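Side-chain contacts in sulfate transporter 4.1, chloroplastic (Arabidopsis thaliana, PDB 7LHV), which cotransports sulfate with protons across a membrane and may play a role in regulating sulfate assimilation: residues D612-I617 with V626-F631; S232-S237 with V243-A248; S131-F136 with S380-Y385. All coordinates share one frame; numbering follows the deposited sequence.

Contact 1 (D612-I617 with V626-F631)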
loop_
_atom_site.group_PDB
_atom_site.type_symbol
_atom_site.label_atom_id
_atom_site.label_comp_id
_atom_site.label_asym_id
_atom_site.label_seq_id
_atom_site.Cartn_x
_atom_site.Cartn_y
_atom_site.Cartn_z
ATOM N N ASP A 612 -22.869 -15.474 5.470
ATOM C CA ASP A 612 -22.694 -14.119 4.957
ATOM C C ASP A 612 -22.522 -14.126 3.445
ATOM O O ASP A 612 -23.070 -13.269 2.741
ATOM C CB ASP A 612 -21.495 -13.456 5.631
ATOM C CG ASP A 612 -21.753 -13.132 7.086
ATOM O OD1 ASP A 612 -22.866 -12.662 7.403
ATOM O OD2 ASP A 612 -20.843 -13.348 7.915
ATOM N N VAL A 613 -21.760 -15.091 2.927
ATOM C CA VAL A 613 -21.574 -15.211 1.485
ATOM C C VAL A 613 -22.902 -15.497 0.798
ATOM O O VAL A 613 -23.221 -14.902 -0.239
ATOM C CB VAL A 613 -20.528 -16.296 1.177
ATOM C CG1 VAL A 613 -20.656 -16.752 -0.253
ATOM C CG2 VAL A 613 -19.134 -15.769 1.443
ATOM N N HIS A 614 -23.696 -16.410 1.358
ATOM C CA HIS A 614 -24.996 -16.716 0.770
ATOM C C HIS A 614 -25.915 -15.503 0.804
ATOM O O HIS A 614 -26.653 -15.250 -0.154
ATOM C CB HIS A 614 -25.641 -17.895 1.495
ATOM C CG HIS A 614 -26.830 -18.461 0.785
ATOM N ND1 HIS A 614 -28.116 -18.314 1.256
ATOM C CD2 HIS A 614 -26.928 -19.171 -0.364
ATOM C CE1 HIS A 614 -28.956 -18.911 0.430
ATOM N NE2 HIS A 614 -28.260 -19.441 -0.560
ATOM N N LEU A 615 -25.891 -14.746 1.903
ATOM C CA LEU A 615 -26.720 -13.549 1.988
ATOM C C LEU A 615 -26.314 -12.525 0.935
ATOM O O LEU A 615 -27.174 -11.930 0.274
ATOM C CB LEU A 615 -26.624 -12.947 3.389
ATOM C CG LEU A 615 -27.378 -11.645 3.661
ATOM C CD1 LEU A 615 -28.790 -11.701 3.096
ATOM C CD2 LEU A 615 -27.404 -11.355 5.153
ATOM N N THR A 616 -25.007 -12.310 0.760
ATOM C CA THR A 616 -24.544 -11.367 -0.256
ATOM C C THR A 616 -24.923 -11.833 -1.657
ATOM O O THR A 616 -25.345 -11.029 -2.496
ATOM C CB THR A 616 -23.033 -11.173 -0.144
ATOM O OG1 THR A 616 -22.724 -10.566 1.117
ATOM C CG2 THR A 616 -22.521 -10.280 -1.261
ATOM N N ILE A 617 -24.787 -13.134 -1.924
ATOM C CA ILE A 617 -25.149 -13.668 -3.233
ATOM C C ILE A 617 -26.635 -13.472 -3.497
ATOM O O ILE A 617 -27.037 -13.062 -4.593
ATOM C CB ILE A 617 -24.747 -15.152 -3.332
ATOM C CG1 ILE A 617 -23.236 -15.290 -3.511
ATOM C CG2 ILE A 617 -25.466 -15.829 -4.480
ATOM C CD1 ILE A 617 -22.755 -16.721 -3.479
ATOM N N VAL A 626 -28.506 -17.540 -11.816
ATOM C CA VAL A 626 -27.966 -18.866 -12.098
ATOM C C VAL A 626 -28.927 -19.990 -11.735
ATOM O O VAL A 626 -28.724 -21.132 -12.174
ATOM C CB VAL A 626 -26.629 -19.094 -11.373
ATOM C CG1 VAL A 626 -25.666 -17.960 -11.659
ATOM C CG2 VAL A 626 -26.854 -19.244 -9.889
ATOM N N GLY A 627 -29.962 -19.711 -10.949
ATOM C CA GLY A 627 -30.904 -20.741 -10.565
ATOM C C GLY A 627 -30.653 -21.271 -9.171
ATOM O O GLY A 627 -29.505 -21.504 -8.784
ATOM N N LYS A 628 -31.727 -21.466 -8.402
ATOM C CA LYS A 628 -31.578 -21.961 -7.039
ATOM C C LYS A 628 -31.167 -23.430 -7.016
ATOM O O LYS A 628 -30.555 -23.886 -6.045
ATOM C CB LYS A 628 -32.881 -21.752 -6.266
ATOM C CG LYS A 628 -32.839 -22.208 -4.817
ATOM C CD LYS A 628 -31.932 -21.314 -3.989
ATOM C CE LYS A 628 -31.968 -21.697 -2.518
ATOM N NZ LYS A 628 -31.031 -20.869 -1.709
ATOM N N GLU A 629 -31.476 -24.177 -8.077
ATOM C CA GLU A 629 -31.165 -25.600 -8.116
ATOM C C GLU A 629 -29.671 -25.887 -8.187
ATOM O O GLU A 629 -29.274 -27.040 -7.996
ATOM C CB GLU A 629 -31.873 -26.260 -9.302
ATOM C CG GLU A 629 -31.464 -25.722 -10.664
ATOM C CD GLU A 629 -32.259 -24.498 -11.078
ATOM O OE1 GLU A 629 -32.385 -24.255 -12.296
ATOM O OE2 GLU A 629 -32.758 -23.779 -10.188
ATOM N N TRP A 630 -28.841 -24.883 -8.458
ATOM C CA TRP A 630 -27.399 -25.065 -8.548
ATOM C C TRP A 630 -26.667 -24.648 -7.281
ATOM O O TRP A 630 -25.436 -24.562 -7.289
ATOM C CB TRP A 630 -26.844 -24.302 -9.751
ATOM C CG TRP A 630 -27.332 -24.843 -11.053
ATOM C CD1 TRP A 630 -28.141 -24.214 -11.949
ATOM C CD2 TRP A 630 -27.055 -26.136 -11.599
ATOM N NE1 TRP A 630 -28.380 -25.032 -13.026
ATOM C CE2 TRP A 630 -27.724 -26.219 -12.834
ATOM C CE3 TRP A 630 -26.303 -27.231 -11.165
ATOM C CZ2 TRP A 630 -27.663 -27.351 -13.640
ATOM C CZ3 TRP A 630 -26.244 -28.353 -11.966
ATOM C CH2 TRP A 630 -26.920 -28.405 -13.189
ATOM N N PHE A 631 -27.389 -24.384 -6.198
ATOM C CA PHE A 631 -26.791 -24.060 -4.912
ATOM C C PHE A 631 -26.986 -25.232 -3.963
ATOM O O PHE A 631 -28.108 -25.721 -3.797
ATOM C CB PHE A 631 -27.407 -22.789 -4.328
ATOM C CG PHE A 631 -26.791 -21.533 -4.851
ATOM C CD1 PHE A 631 -27.172 -21.023 -6.077
ATOM C CD2 PHE A 631 -25.828 -20.860 -4.122
ATOM C CE1 PHE A 631 -26.604 -19.868 -6.563
ATOM C CE2 PHE A 631 -25.260 -19.702 -4.605
ATOM C CZ PHE A 631 -25.648 -19.207 -5.830
#

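Contact 2 (S232-S237 with V243-A248)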
loop_
_atom_site.group_PDB
_atom_site.type_symbol
_atom_site.label_atom_id
_atom_site.label_comp_id
_atom_site.label_asym_id
_atom_site.label_seq_id
_atom_site.Cartn_x
_atom_site.Cartn_y
_atom_site.Cartn_z
ATOM N N SER A 232 36.185 19.056 12.506
ATOM C CA SER A 232 34.827 18.999 11.990
ATOM C C SER A 232 34.805 18.362 10.607
ATOM O O SER A 232 35.664 18.635 9.765
ATOM C CB SER A 232 34.220 20.400 11.933
ATOM O OG SER A 232 32.831 20.341 11.659
ATOM N N ILE A 233 33.815 17.509 10.376
ATOM C CA ILE A 233 33.657 16.822 9.107
ATOM C C ILE A 233 32.357 17.285 8.464
ATOM O O ILE A 233 31.500 17.892 9.106
ATOM C CB ILE A 233 33.681 15.292 9.270
ATOM C CG1 ILE A 233 32.411 14.816 9.976
ATOM C CG2 ILE A 233 34.917 14.859 10.041
ATOM C CD1 ILE A 233 32.282 13.318 10.054
ATOM N N ALA A 234 32.218 17.001 7.170
ATOM C CA ALA A 234 31.006 17.383 6.459
ATOM C C ALA A 234 29.804 16.659 7.043
ATOM O O ALA A 234 29.836 15.446 7.268
ATOM C CB ALA A 234 31.133 17.079 4.967
ATOM N N ARG A 235 28.739 17.413 7.286
ATOM C CA ARG A 235 27.529 16.888 7.905
ATOM C C ARG A 235 26.623 16.323 6.817
ATOM O O ARG A 235 26.125 17.065 5.966
ATOM C CB ARG A 235 26.837 17.989 8.705
ATOM C CG ARG A 235 25.647 17.528 9.507
ATOM C CD ARG A 235 24.384 17.672 8.690
ATOM N NE ARG A 235 23.191 17.379 9.468
ATOM C CZ ARG A 235 21.978 17.268 8.949
ATOM N NH1 ARG A 235 21.756 17.461 7.659
ATOM N NH2 ARG A 235 20.964 16.947 9.744
ATOM N N SER A 236 26.410 15.010 6.847
ATOM C CA SER A 236 25.519 14.363 5.895
ATOM C C SER A 236 25.075 13.024 6.462
ATOM O O SER A 236 25.677 12.495 7.398
ATOM C CB SER A 236 26.189 14.177 4.530
ATOM O OG SER A 236 26.314 15.419 3.855
ATOM N N SER A 237 24.006 12.490 5.878
ATOM C CA SER A 237 23.459 11.197 6.256
ATOM C C SER A 237 23.885 10.083 5.310
ATOM O O SER A 237 23.346 8.974 5.392
ATOM C CB SER A 237 21.933 11.270 6.324
ATOM O OG SER A 237 21.375 9.996 6.576
ATOM N N VAL A 243 32.937 9.940 4.389
ATOM C CA VAL A 243 34.278 9.398 4.205
ATOM C C VAL A 243 35.140 10.366 3.406
ATOM O O VAL A 243 36.334 10.535 3.689
ATOM C CB VAL A 243 34.205 8.012 3.541
ATOM C CG1 VAL A 243 35.598 7.487 3.251
ATOM C CG2 VAL A 243 33.445 7.045 4.429
ATOM N N GLU A 244 34.554 11.025 2.402
ATOM C CA GLU A 244 35.305 12.010 1.631
ATOM C C GLU A 244 35.771 13.161 2.513
ATOM O O GLU A 244 36.920 13.603 2.412
ATOM C CB GLU A 244 34.453 12.533 0.476
ATOM C CG GLU A 244 34.307 11.564 -0.683
ATOM C CD GLU A 244 33.376 12.086 -1.757
ATOM O OE1 GLU A 244 33.024 13.283 -1.707
ATOM O OE2 GLU A 244 33.004 11.304 -2.655
ATOM N N SER A 245 34.894 13.655 3.389
ATOM C CA SER A 245 35.275 14.735 4.289
ATOM C C SER A 245 36.346 14.291 5.274
ATOM O O SER A 245 37.267 15.056 5.583
ATOM C CB SER A 245 34.050 15.246 5.036
ATOM O OG SER A 245 33.443 14.200 5.771
ATOM N N ILE A 246 36.234 13.065 5.789
ATOM C CA ILE A 246 37.241 12.563 6.719
ATOM C C ILE A 246 38.600 12.490 6.035
ATOM O O ILE A 246 39.622 12.910 6.596
ATOM C CB ILE A 246 36.812 11.198 7.284
ATOM C CG1 ILE A 246 35.658 11.372 8.271
ATOM C CG2 ILE A 246 37.984 10.501 7.950
ATOM C CD1 ILE A 246 34.939 10.087 8.599
ATOM N N ILE A 247 38.631 11.971 4.805
ATOM C CA ILE A 247 39.884 11.896 4.058
ATOM C C ILE A 247 40.430 13.293 3.791
ATOM O O ILE A 247 41.638 13.537 3.903
ATOM C CB ILE A 247 39.679 11.106 2.754
ATOM C CG1 ILE A 247 39.352 9.648 3.067
ATOM C CG2 ILE A 247 40.917 11.191 1.877
ATOM C CD1 ILE A 247 38.791 8.886 1.894
ATOM N N ALA A 248 39.551 14.235 3.433
ATOM C CA ALA A 248 39.994 15.596 3.151
ATOM C C ALA A 248 40.608 16.247 4.383
ATOM O O ALA A 248 41.644 16.915 4.291
ATOM C CB ALA A 248 38.824 16.429 2.633
#

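Contact 3 (S131-F136 with S380-Y385)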
loop_
_atom_site.group_PDB
_atom_site.type_symbol
_atom_site.label_atom_id
_atom_site.label_comp_id
_atom_site.label_asym_id
_atom_site.label_seq_id
_atom_site.Cartn_x
_atom_site.Cartn_y
_atom_site.Cartn_z
ATOM N N SER A 131 14.442 13.871 29.269
ATOM C CA SER A 131 14.236 12.780 30.205
ATOM C C SER A 131 13.499 13.204 31.464
ATOM O O SER A 131 13.120 12.339 32.257
ATOM C CB SER A 131 15.580 12.158 30.605
ATOM O OG SER A 131 16.248 11.616 29.483
ATOM N N PHE A 132 13.304 14.505 31.683
ATOM C CA PHE A 132 12.732 14.947 32.948
ATOM C C PHE A 132 11.209 14.923 32.928
ATOM O O PHE A 132 10.581 14.132 33.637
ATOM C CB PHE A 132 13.236 16.349 33.288
ATOM C CG PHE A 132 12.665 16.900 34.556
ATOM C CD1 PHE A 132 12.693 16.158 35.723
ATOM C CD2 PHE A 132 12.095 18.157 34.581
ATOM C CE1 PHE A 132 12.166 16.664 36.888
ATOM C CE2 PHE A 132 11.566 18.666 35.743
ATOM C CZ PHE A 132 11.601 17.919 36.898
ATOM N N VAL A 133 10.598 15.768 32.107
ATOM C CA VAL A 133 9.155 15.988 32.179
ATOM C C VAL A 133 8.376 14.847 31.528
ATOM O O VAL A 133 7.410 14.365 32.134
ATOM C CB VAL A 133 8.768 17.345 31.569
ATOM C CG1 VAL A 133 7.264 17.445 31.415
ATOM C CG2 VAL A 133 9.282 18.469 32.446
ATOM N N PRO A 134 8.723 14.383 30.320
ATOM C CA PRO A 134 7.942 13.275 29.746
ATOM C C PRO A 134 7.915 12.034 30.620
ATOM O O PRO A 134 6.866 11.384 30.716
ATOM C CB PRO A 134 8.632 13.015 28.398
ATOM C CG PRO A 134 9.940 13.675 28.490
ATOM C CD PRO A 134 9.737 14.857 29.363
ATOM N N VAL A 135 9.019 11.708 31.296
ATOM C CA VAL A 135 9.043 10.512 32.136
ATOM C C VAL A 135 7.974 10.597 33.218
ATOM O O VAL A 135 7.129 9.704 33.347
ATOM C CB VAL A 135 10.443 10.305 32.738
ATOM C CG1 VAL A 135 10.376 9.340 33.898
ATOM C CG2 VAL A 135 11.390 9.788 31.683
ATOM N N PHE A 136 7.959 11.701 33.976
ATOM C CA PHE A 136 6.898 11.900 34.959
ATOM C C PHE A 136 5.526 11.815 34.317
ATOM O O PHE A 136 4.580 11.304 34.924
ATOM C CB PHE A 136 7.048 13.245 35.673
ATOM C CG PHE A 136 8.148 13.281 36.685
ATOM C CD1 PHE A 136 9.468 13.376 36.299
ATOM C CD2 PHE A 136 7.851 13.237 38.035
ATOM C CE1 PHE A 136 10.472 13.416 37.241
ATOM C CE2 PHE A 136 8.851 13.274 38.980
ATOM C CZ PHE A 136 10.163 13.363 38.582
ATOM N N SER A 380 7.169 18.725 25.118
ATOM C CA SER A 380 7.292 19.890 24.251
ATOM C C SER A 380 6.901 21.156 24.992
ATOM O O SER A 380 7.559 22.193 24.860
ATOM C CB SER A 380 6.423 19.711 23.013
ATOM O OG SER A 380 6.571 18.406 22.498
ATOM N N LEU A 381 5.828 21.090 25.779
ATOM C CA LEU A 381 5.467 22.234 26.605
ATOM C C LEU A 381 6.540 22.580 27.626
ATOM O O LEU A 381 6.577 23.722 28.092
ATOM C CB LEU A 381 4.142 21.983 27.323
ATOM C CG LEU A 381 2.898 21.887 26.443
ATOM C CD1 LEU A 381 1.652 21.962 27.299
ATOM C CD2 LEU A 381 2.900 22.984 25.399
ATOM N N PHE A 382 7.410 21.637 27.980
ATOM C CA PHE A 382 8.481 21.902 28.937
ATOM C C PHE A 382 9.856 21.728 28.301
ATOM O O PHE A 382 10.781 21.197 28.920
ATOM C CB PHE A 382 8.337 21.020 30.170
ATOM C CG PHE A 382 7.378 21.559 31.182
ATOM C CD1 PHE A 382 7.807 22.434 32.162
ATOM C CD2 PHE A 382 6.044 21.202 31.147
ATOM C CE1 PHE A 382 6.925 22.937 33.093
ATOM C CE2 PHE A 382 5.157 21.700 32.075
ATOM C CZ PHE A 382 5.598 22.568 33.050
ATOM N N SER A 383 10.007 22.177 27.053
ATOM C CA SER A 383 11.300 22.269 26.370
ATOM C C SER A 383 11.999 20.911 26.274
ATOM O O SER A 383 13.094 20.708 26.797
ATOM C CB SER A 383 12.204 23.295 27.058
ATOM O OG SER A 383 11.527 24.521 27.263
ATOM N N ALA A 384 11.355 19.980 25.573
ATOM C CA ALA A 384 11.927 18.667 25.326
ATOM C C ALA A 384 11.734 18.282 23.867
ATOM O O ALA A 384 10.794 18.733 23.211
ATOM C CB ALA A 384 11.301 17.600 26.226
ATOM N N TYR A 385 12.629 17.441 23.369
ATOM C CA TYR A 385 12.577 16.933 22.008
ATOM C C TYR A 385 12.157 15.464 22.021
ATOM O O TYR A 385 12.234 14.809 23.065
ATOM C CB TYR A 385 13.937 17.140 21.315
ATOM C CG TYR A 385 14.986 16.070 21.508
ATOM C CD1 TYR A 385 15.870 16.121 22.574
ATOM C CD2 TYR A 385 15.127 15.039 20.592
ATOM C CE1 TYR A 385 16.841 15.155 22.739
ATOM C CE2 TYR A 385 16.092 14.070 20.750
ATOM C CZ TYR A 385 16.947 14.135 21.823
ATOM O OH TYR A 385 17.911 13.170 21.978
#

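Contact 1 (D612-I617 with V626-F631)
Ile617 and Phe631 extend toward each other across the contact, the isoleucine from helix 611-620 and the phenylalanine from the loop that follows helix 622-626. The CG2 branch of Ile617 makes the closest apolar touch, 3.6 Å from CZ at the far end of the Phe631 ring, and approaches that ring obliquely. CD1, at the end of the other branch, comes within 4.1 Å of CE2 of Phe631. One turn back on the helix, with CG placed opposite the backbone N (chi1 -168°), His614 carries its imidazole beside the phenylalanine, with CD2 4.3 Å from CD2 of Phe631. Lys628 crosses His614 at about a right angle. Its chain bends at chi2 (69°) and brings NZ to the edge of the imidazole, in the ring plane and 3.3 Å from NE2. Phe631 presents its own edge to Gly627 O, while Val623 and Ile606 also touch its side chain. Ile617 meets Met622 and Val623 as well, and continues the apolar patch into helix 622-626. This is helix-to-loop packing in the C-terminal part of the STAS domain, where helices 611-620 and 622-626 follow strand 603-606, outermost in the sheet of this chain.

Contact 2 (S232-S237 with V243-A248)
Ala234 and Ser245 form the close part of this contact, where the loop after helix 206-229 runs past one face of helix 239-249. Their CA atoms lie 5.5 Å apart, and two small side chains permit this approach: CB of Ala234 is 3.4 Å from CB of Ser245. The serine methylene also faces the loop backbone, with CB 3.3 Å from Ala234 N. Ser245 has its hydroxyl between the backbone N and the carbonyl carbon (chi1 58°), a turn that brings OG back onto its own helix, where the hydroxyl is shared between Ile242 O, its stronger partner, and Pro241 O. OG also borders Ile233, 3.7 Å from its CB. Packing is looser one residue along. Ile233 and Ile246 lie side by side and point the same way, with CG2 of Ile233 4.0 Å from CG1 of Ile246. The two isoleucines also reach helix 206-229, Ile233 on Lys226 and Ile246 on Ile225 and Leu229. The close Ala234-Ser245 pair itself lies at the surface, Ala234 being exposed; beyond it Arg235 turns away from helix 239-249 toward helix 153-166, where NH2 makes a weak hydrogen bond to Asn161 O. The result is a connection between two helices within the sulfate permease region, in which the linker folds back on the short surface helix 239-249 it leads into.

Contact 3 (S131-F136 with S380-Y385)
Val133 points from helix 125-141 toward the segment that carries Phe382, the first residue to leave helical geometry after helix 365-381, and the two side chains cross at about a right angle. Starting at the root, CB of Val133 is 4.0 Å from CB of Phe382. Both methyls then bear on that same carbon from one side. CG2, anti to the carbonyl carbon, comes closest, at 3.5 Å from Phe382 CB, and continues to 3.8 Å from Phe382 CG at an oblique approach to the ring. CG1, anti to the backbone N (chi1 169°), lies 3.9 Å from Phe382 CB and reaches on to Phe382 CD2 at 4.0 Å. With an alanine here both methyls go, which would probably open a gap beside Phe382 CB and CG and leave the phenyl ring less restrained in its rotation. Next along the helix, Pro134 makes a lighter contact, its CD 4.5 Å from CB of Ala384. The proline nitrogen has no hydrogen to give to the preceding turn, and helix 125-141 is kinked here. Around this junction, Phe132 and Phe136 rest on helix 406-426 and Ser131 on helix 91-119. On the other segment, Ser380 packs on helix 173-194, while Tyr385, hydrogen-bonded through OH to Ser156 OG of helix 153-166, leads the chain toward strand 388-389. Strands 388-389 and 149-150 pair antiparallel, consistent with the membrane-domain core of SLC26 transporters.

Read from the N terminus, the chain opens contact 3 at 131-136 and returns to it only at 380-385, so that 243 intervening residues, mostly helical, form one large loop. Contact 2 is nested inside that loop and closes a far shorter one, with five residues between 232-237 and 243-248. Both belong to the sulfate permease region, one joining helix 125-141 to the end of helix 365-381, far apart in sequence, the other neighbouring elements at the surface. Contact 1 follows in series and closes eight residues, tying helix 611-620 to the loop after helix 622-626 in the STAS domain, its centre about 60 Å from that of contact 3. No two cross.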